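Local structure of Cas13d (uncultured Ruminococcus sp, 6IV9) at residues Ala743-Asp755 and Asn894-Leu907. The protein binds CRISPR RNA as the type VI-D effector Cas13d, and with its two HEPN domains matures that RNA and cleaves target RNA. The protein carries 2 engineered substitutions. Numbering follows the deposited sequence.
Sequences ARYVIAIHCLERD and NSPFGYNIPRFKNL. With nucleotides of chain B.
This buried, roughly antiparallel helix pair lines part of the crRNA-binding surface. Segment 894-907 is a short 3-10 segment, a type I turn and helix 901-907. The axes of 743-755 and 901-907 come within 11.2 Å, with N-to-C directions 151° apart. Ala748 sits at the middle of the contact. Its CB lies over the centre of the Phe897 ring, a CH-pi contact 3.6 Å from the centroid, while Ile749 CD1 meets that ring at its edge. Leu907 CD1 packs on the same methyl, and Leu907 CD2 lies over one face of the Tyr745 ring, offset toward the rim. The Tyr745 hydroxyl donates to Leu907 O at 2.6 Å, in the carbonyl plane on a lone pair; it also hydrogen-bonds His853.

At the other end, Tyr899 OH donates to Asp755 OD2 at 2.6 Å, on the anti side of the carboxylate. The other oxygen, OD1, is gripped side-on by NE and NH2 of Arg754, with NE at 2.8 Å. Water 2 joins OD2 to Arg903 NH1 and Asn900 ND2. With an alanine at this position, the Tyr899 hydroxyl is likely to lose its acceptor and the Arg754 guanidinium its carboxylate partner.

Arg903 reaches the RNA. Its CG is anti to the backbone N (chi1 179°), and a bend at chi3 turns the guanidinium along helix 743-755, with Cys751 over one face. NE donates to OP1 of A27 of chain B at 2.8 Å, and NH2 to OP2 of the same phosphate at 2.9 Å. Asn906 ND2 bonds both N3 and O2' of A26 of chain B. Asn900 caps helix 901-907 by accepting from Arg903 N.

Helix 816-827 packs on Tyr745 and Ile749, helix 168-197 touches Ile747 and Arg754, and helices 795-799 and 801-813 adjoin Ile901.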
loop_
_atom_site.group_PDB
_atom_site.type_symbol
_atom_site.label_atom_id
_atom_site.label_comp_id
_atom_site.label_asym_id
_atom_site.label_seq_id
_atom_site.Cartn_x
_atom_site.Cartn_y
_atom_site.Cartn_z
ATOM N N ALA A 743 10.801 2.741 0.104
ATOM C CA ALA A 743 9.924 2.314 1.211
ATOM C C ALA A 743 10.597 1.201 2.026
ATOM O O ALA A 743 10.439 1.186 3.218
ATOM C CB ALA A 743 8.609 1.868 0.646
ATOM N N ARG A 744 11.346 0.314 1.381
ATOM C CA ARG A 744 12.008 -0.802 2.102
ATOM C C ARG A 744 13.010 -0.234 3.107
ATOM O O ARG A 744 13.170 -0.805 4.146
ATOM C CB ARG A 744 12.705 -1.733 1.109
ATOM C CG ARG A 744 11.761 -2.445 0.162
ATOM C CD ARG A 744 11.027 -3.521 0.913
ATOM N NE ARG A 744 11.888 -4.629 1.221
ATOM C CZ ARG A 744 12.385 -5.454 0.323
ATOM N NH1 ARG A 744 11.945 -5.435 -0.912
ATOM N NH2 ARG A 744 13.313 -6.314 0.665
ATOM N N TYR A 745 13.727 0.805 2.697
ATOM C CA TYR A 745 14.736 1.508 3.526
ATOM C C TYR A 745 14.059 2.276 4.664
ATOM O O TYR A 745 14.584 2.347 5.747
ATOM C CB TYR A 745 15.746 2.234 2.640
ATOM C CG TYR A 745 16.470 1.251 1.772
ATOM C CD1 TYR A 745 15.952 0.877 0.552
ATOM C CD2 TYR A 745 17.610 0.617 2.216
ATOM C CE1 TYR A 745 16.574 -0.069 -0.231
ATOM C CE2 TYR A 745 18.243 -0.334 1.447
ATOM C CZ TYR A 745 17.720 -0.687 0.221
ATOM O OH TYR A 745 18.323 -1.639 -0.533
ATOM N N VAL A 746 12.897 2.840 4.374
ATOM C CA VAL A 746 12.111 3.574 5.396
ATOM C C VAL A 746 11.725 2.582 6.494
ATOM O O VAL A 746 11.846 2.917 7.627
ATOM C CB VAL A 746 10.870 4.240 4.786
ATOM C CG1 VAL A 746 10.004 4.815 5.880
ATOM C CG2 VAL A 746 11.258 5.306 3.774
ATOM N N ILE A 747 11.319 1.377 6.117
ATOM C CA ILE A 747 10.967 0.346 7.135
ATOM C C ILE A 747 12.227 0.046 7.953
ATOM O O ILE A 747 12.141 -0.046 9.151
ATOM C CB ILE A 747 10.436 -0.921 6.445
ATOM C CG1 ILE A 747 9.084 -0.683 5.773
ATOM C CG2 ILE A 747 10.403 -2.087 7.406
ATOM C CD1 ILE A 747 8.642 -1.812 4.898
ATOM N N ALA A 748 13.368 -0.044 7.284
ATOM C CA ALA A 748 14.615 -0.362 8.002
ATOM C C ALA A 748 14.921 0.722 9.049
ATOM O O ALA A 748 15.281 0.372 10.158
ATOM C CB ALA A 748 15.728 -0.515 7.008
ATOM N N ILE A 749 14.775 1.996 8.695
ATOM C CA ILE A 749 15.038 3.113 9.648
ATOM C C ILE A 749 14.032 3.065 10.800
ATOM O O ILE A 749 14.427 3.185 11.938
ATOM C CB ILE A 749 14.954 4.470 8.928
ATOM C CG1 ILE A 749 16.115 4.673 7.960
ATOM C CG2 ILE A 749 14.850 5.598 9.932
ATOM C CD1 ILE A 749 17.451 4.667 8.607
ATOM N N HIS A 750 12.766 2.866 10.478
ATOM C CA HIS A 750 11.723 2.817 11.526
ATOM C C HIS A 750 12.050 1.696 12.520
ATOM O O HIS A 750 11.983 1.930 13.696
ATOM C CB HIS A 750 10.375 2.544 10.864
ATOM C CG HIS A 750 9.353 2.019 11.805
ATOM N ND1 HIS A 750 8.656 2.824 12.632
ATOM C CD2 HIS A 750 8.943 0.771 12.070
ATOM C CE1 HIS A 750 7.850 2.108 13.355
ATOM N NE2 HIS A 750 8.005 0.858 13.034
ATOM N N CYS A 751 12.406 0.524 12.015
ATOM C CA CYS A 751 12.738 -0.643 12.869
ATOM C C CYS A 751 13.999 -0.409 13.704
ATOM O O CYS A 751 14.015 -0.840 14.837
ATOM C CB CYS A 751 12.870 -1.882 12.016
ATOM S SG CYS A 751 11.264 -2.374 11.361
ATOM N N LEU A 752 15.013 0.211 13.113
ATOM C CA LEU A 752 16.265 0.491 13.852
ATOM C C LEU A 752 15.960 1.432 15.018
ATOM O O LEU A 752 16.394 1.153 16.099
ATOM C CB LEU A 752 17.264 1.137 12.895
ATOM C CG LEU A 752 18.523 1.703 13.541
ATOM C CD1 LEU A 752 19.291 0.634 14.280
ATOM C CD2 LEU A 752 19.411 2.373 12.516
ATOM N N GLU A 753 15.212 2.502 14.784
ATOM C CA GLU A 753 14.885 3.421 15.897
ATOM C C GLU A 753 14.056 2.675 16.956
ATOM O O GLU A 753 14.333 2.805 18.126
ATOM C CB GLU A 753 14.076 4.605 15.377
ATOM C CG GLU A 753 14.807 5.479 14.391
ATOM C CD GLU A 753 14.051 6.757 14.063
ATOM O OE1 GLU A 753 12.922 6.886 14.490
ATOM O OE2 GLU A 753 14.595 7.597 13.389
ATOM N N ARG A 754 13.070 1.909 16.522
ATOM C CA ARG A 754 12.207 1.152 17.455
ATOM C C ARG A 754 13.034 0.122 18.236
ATOM O O ARG A 754 12.906 0.060 19.432
ATOM C CB ARG A 754 11.161 0.429 16.607
ATOM C CG ARG A 754 10.320 -0.597 17.349
ATOM C CD ARG A 754 9.654 -1.577 16.409
ATOM N NE ARG A 754 10.555 -2.614 15.980
ATOM C CZ ARG A 754 10.317 -3.458 15.006
ATOM N NH1 ARG A 754 9.180 -3.392 14.355
ATOM N NH2 ARG A 754 11.203 -4.372 14.685
ATOM N N ASP A 755 13.849 -0.650 17.536
ATOM C CA ASP A 755 14.688 -1.719 18.131
ATOM C C ASP A 755 15.723 -1.110 19.083
ATOM O O ASP A 755 15.926 -1.656 20.138
ATOM C CB ASP A 755 15.253 -2.639 17.051
ATOM C CG ASP A 755 14.189 -3.398 16.272
ATOM O OD1 ASP A 755 13.100 -3.547 16.782
ATOM O OD2 ASP A 755 14.474 -3.827 15.180
ATOM N N ASN A 894 24.241 0.015 4.913
ATOM C CA ASN A 894 23.181 -0.820 5.531
ATOM C C ASN A 894 23.655 -1.453 6.840
ATOM O O ASN A 894 22.862 -2.068 7.491
ATOM C CB ASN A 894 22.754 -1.936 4.586
ATOM C CG ASN A 894 21.835 -1.469 3.483
ATOM O OD1 ASN A 894 21.268 -0.401 3.566
ATOM N ND2 ASN A 894 21.665 -2.294 2.476
ATOM N N SER A 895 24.885 -1.170 7.265
ATOM C CA SER A 895 25.496 -1.796 8.468
ATOM C C SER A 895 24.662 -1.525 9.727
ATOM O O SER A 895 24.591 -2.384 10.561
ATOM C CB SER A 895 26.954 -1.462 8.636
ATOM O OG SER A 895 27.152 -0.091 8.817
ATOM N N PRO A 896 23.974 -0.383 9.874
ATOM C CA PRO A 896 23.120 -0.148 11.032
ATOM C C PRO A 896 21.980 -1.179 11.160
ATOM O O PRO A 896 21.499 -1.359 12.219
ATOM C CB PRO A 896 22.544 1.244 10.758
ATOM C CG PRO A 896 23.577 1.907 9.915
ATOM C CD PRO A 896 24.110 0.795 9.050
ATOM N N PHE A 897 21.579 -1.775 10.041
ATOM C CA PHE A 897 20.469 -2.756 9.953
ATOM C C PHE A 897 20.998 -4.175 10.120
ATOM O O PHE A 897 20.223 -5.078 10.140
ATOM C CB PHE A 897 19.775 -2.641 8.599
ATOM C CG PHE A 897 19.440 -1.232 8.200
ATOM C CD1 PHE A 897 18.977 -0.330 9.136
ATOM C CD2 PHE A 897 19.606 -0.801 6.899
ATOM C CE1 PHE A 897 18.673 0.970 8.777
ATOM C CE2 PHE A 897 19.303 0.496 6.540
ATOM C CZ PHE A 897 18.838 1.373 7.480
ATOM N N GLY A 898 22.296 -4.297 10.354
ATOM C CA GLY A 898 22.993 -5.589 10.444
ATOM C C GLY A 898 22.457 -6.501 11.529
ATOM O O GLY A 898 22.526 -7.685 11.356
ATOM N N TYR A 899 21.915 -5.943 12.598
ATOM C CA TYR A 899 21.391 -6.740 13.731
ATOM C C TYR A 899 20.221 -7.630 13.289
ATOM O O TYR A 899 19.946 -8.573 13.983
ATOM C CB TYR A 899 21.064 -5.830 14.907
ATOM C CG TYR A 899 19.838 -5.010 14.653
ATOM C CD1 TYR A 899 19.903 -3.842 13.926
ATOM C CD2 TYR A 899 18.607 -5.439 15.093
ATOM C CE1 TYR A 899 18.770 -3.101 13.671
ATOM C CE2 TYR A 899 17.463 -4.713 14.852
ATOM C CZ TYR A 899 17.546 -3.548 14.124
ATOM O OH TYR A 899 16.431 -2.838 13.873
ATOM N N ASN A 900 19.473 -7.236 12.265
ATOM C CA ASN A 900 18.402 -8.099 11.706
ATOM C C ASN A 900 19.000 -8.667 10.421
ATOM O O ASN A 900 18.984 -7.988 9.417
ATOM C CB ASN A 900 17.111 -7.326 11.459
ATOM C CG ASN A 900 15.960 -8.228 11.090
ATOM O OD1 ASN A 900 16.046 -8.982 10.151
ATOM N ND2 ASN A 900 14.887 -8.163 11.840
ATOM N N ILE A 901 19.510 -9.883 10.485
ATOM C CA ILE A 901 20.272 -10.438 9.338
ATOM C C ILE A 901 19.422 -10.544 8.068
ATOM O O ILE A 901 19.918 -10.172 7.040
ATOM C CB ILE A 901 20.923 -11.768 9.737
ATOM C CG1 ILE A 901 22.095 -11.521 10.680
ATOM C CG2 ILE A 901 21.345 -12.543 8.516
ATOM C CD1 ILE A 901 23.241 -10.846 10.019
ATOM N N PRO A 902 18.186 -11.068 8.100
ATOM C CA PRO A 902 17.391 -11.169 6.891
ATOM C C PRO A 902 17.122 -9.786 6.281
ATOM O O PRO A 902 17.184 -9.675 5.112
ATOM C CB PRO A 902 16.112 -11.862 7.368
ATOM C CG PRO A 902 16.558 -12.625 8.563
ATOM C CD PRO A 902 17.544 -11.697 9.234
ATOM N N ARG A 903 16.807 -8.800 7.103
ATOM C CA ARG A 903 16.576 -7.452 6.546
ATOM C C ARG A 903 17.885 -6.945 5.927
ATOM O O ARG A 903 17.870 -6.551 4.799
ATOM C CB ARG A 903 16.086 -6.485 7.624
ATOM C CG ARG A 903 15.862 -5.071 7.122
ATOM C CD ARG A 903 15.169 -4.118 8.071
ATOM N NE ARG A 903 13.897 -4.566 8.580
ATOM C CZ ARG A 903 13.676 -4.865 9.840
ATOM N NH1 ARG A 903 14.625 -4.687 10.728
ATOM N NH2 ARG A 903 12.523 -5.362 10.214
ATOM N N PHE A 904 18.994 -7.090 6.637
ATOM C CA PHE A 904 20.296 -6.579 6.146
ATOM C C PHE A 904 20.683 -7.243 4.828
ATOM O O PHE A 904 21.089 -6.555 3.927
ATOM C CB PHE A 904 21.379 -6.832 7.188
ATOM C CG PHE A 904 22.771 -6.498 6.733
ATOM C CD1 PHE A 904 23.205 -5.191 6.667
ATOM C CD2 PHE A 904 23.652 -7.496 6.375
ATOM C CE1 PHE A 904 24.487 -4.889 6.249
ATOM C CE2 PHE A 904 24.930 -7.195 5.946
ATOM C CZ PHE A 904 25.341 -5.891 5.888
ATOM N N LYS A 905 20.571 -8.559 4.744
ATOM C CA LYS A 905 20.908 -9.251 3.482
ATOM C C LYS A 905 19.942 -8.861 2.363
ATOM O O LYS A 905 20.394 -8.578 1.286
ATOM C CB LYS A 905 20.907 -10.759 3.697
ATOM C CG LYS A 905 22.043 -11.255 4.565
ATOM C CD LYS A 905 22.278 -12.718 4.431
ATOM C CE LYS A 905 22.699 -13.132 3.048
ATOM N NZ LYS A 905 22.828 -14.593 2.940
ATOM N N ASN A 906 18.652 -8.817 2.659
ATOM C CA ASN A 906 17.656 -8.508 1.609
ATOM C C ASN A 906 17.886 -7.097 1.066
ATOM O O ASN A 906 17.704 -6.910 -0.106
ATOM C CB ASN A 906 16.222 -8.720 2.079
ATOM C CG ASN A 906 15.869 -10.167 2.325
ATOM O OD1 ASN A 906 16.649 -11.055 2.056
ATOM N ND2 ASN A 906 14.682 -10.393 2.843
ATOM N N LEU A 907 18.257 -6.161 1.926
ATOM C CA LEU A 907 18.441 -4.748 1.525
ATOM C C LEU A 907 19.833 -4.501 0.928
ATOM O O LEU A 907 20.010 -3.451 0.371
ATOM C CB LEU A 907 18.228 -3.865 2.755
ATOM C CG LEU A 907 16.810 -3.809 3.316
ATOM C CD1 LEU A 907 16.674 -2.736 4.372
ATOM C CD2 LEU A 907 15.794 -3.597 2.222
ATOM P P A B 27 11.276 -5.950 6.685
ATOM O OP1 A B 27 12.112 -4.725 6.455
ATOM O OP2 A B 27 10.818 -6.203 8.050
ATOM O "O5'" A B 27 9.917 -5.995 5.898
ATOM C "C5'" A B 27 9.966 -5.677 4.490
ATOM C "C4'" A B 27 8.601 -5.746 3.924
ATOM O "O4'" A B 27 8.632 -5.390 2.542
ATOM C "C3'" A B 27 7.984 -7.146 3.935
ATOM O "O3'" A B 27 6.976 -7.241 4.921
ATOM C "C2'" A B 27 7.336 -7.290 2.544
ATOM O "O2'" A B 27 5.975 -7.689 2.627
ATOM C "C1'" A B 27 7.483 -5.873 1.965
ATOM N N9 A B 27 7.630 -5.839 0.520
ATOM C C8 A B 27 6.849 -5.085 -0.317
ATOM N N7 A B 27 7.092 -5.281 -1.583
ATOM C C5 A B 27 8.119 -6.218 -1.587
ATOM C C6 A B 27 8.846 -6.822 -2.628
ATOM N N6 A B 27 8.619 -6.582 -3.924
ATOM N N1 A B 27 9.787 -7.737 -2.292
ATOM C C2 A B 27 10.011 -7.970 -0.995
ATOM N N3 A B 27 9.435 -7.420 0.069
ATOM C C4 A B 27 8.475 -6.554 -0.297
ATOM P P A B 26 10.945 -9.408 10.783
ATOM O OP1 A B 26 11.607 -8.245 11.407
ATOM O OP2 A B 26 9.483 -9.573 10.689
ATOM O "O5'" A B 26 11.423 -9.470 9.263
ATOM C "C5'" A B 26 12.723 -9.089 8.855
ATOM C "C4'" A B 26 12.858 -9.222 7.362
ATOM O "O4'" A B 26 12.676 -10.618 7.030
ATOM C "C3'" A B 26 11.811 -8.552 6.469
ATOM O "O3'" A B 26 12.146 -7.177 6.154
ATOM C "C2'" A B 26 11.837 -9.413 5.192
ATOM O "O2'" A B 26 12.552 -8.802 4.090
ATOM C "C1'" A B 26 12.531 -10.712 5.646
ATOM N N9 A B 26 11.746 -11.910 5.352
ATOM C C8 A B 26 10.596 -12.328 5.973
ATOM N N7 A B 26 10.030 -13.358 5.397
ATOM C C5 A B 26 10.892 -13.673 4.357
ATOM C C6 A B 26 10.844 -14.644 3.354
ATOM N N6 A B 26 9.908 -15.595 3.288
ATOM N N1 A B 26 11.810 -14.621 2.408
ATOM C C2 A B 26 12.770 -13.699 2.505
ATOM N N3 A B 26 12.884 -12.692 3.367
ATOM C C4 A B 26 11.948 -12.778 4.314
ATOM P P A B 2 18.940 -20.007 -0.378
ATOM O OP1 A B 2 20.204 -20.686 -0.586
ATOM O OP2 A B 2 17.777 -20.761 0.041
ATOM O "O5'" A B 2 19.112 -18.892 0.727
ATOM C "C5'" A B 2 20.242 -18.057 0.785
ATOM C "C4'" A B 2 19.884 -16.742 1.403
ATOM O "O4'" A B 2 18.617 -16.260 0.909
ATOM C "C3'" A B 2 19.679 -16.842 2.899
ATOM O "O3'" A B 2 20.947 -16.911 3.490
ATOM C "C2'" A B 2 18.843 -15.606 3.166
ATOM O "O2'" A B 2 19.611 -14.447 3.148
ATOM C "C1'" A B 2 17.914 -15.627 1.956
ATOM N N9 A B 2 16.669 -16.350 2.199
ATOM C C8 A B 2 16.191 -17.458 1.556
ATOM N N7 A B 2 15.036 -17.874 2.007
ATOM C C5 A B 2 14.726 -16.970 3.010
ATOM C C6 A B 2 13.625 -16.855 3.874
ATOM N N6 A B 2 12.594 -17.695 3.877
ATOM N N1 A B 2 13.636 -15.847 4.767
ATOM C C2 A B 2 14.671 -15.007 4.769
ATOM N N3 A B 2 15.757 -15.008 4.012
ATOM C C4 A B 2 15.728 -16.031 3.144
HETATM O O HOH W 1 16.524 -2.041 11.061
HETATM O O HOH W 2 13.835 -5.685 13.347
#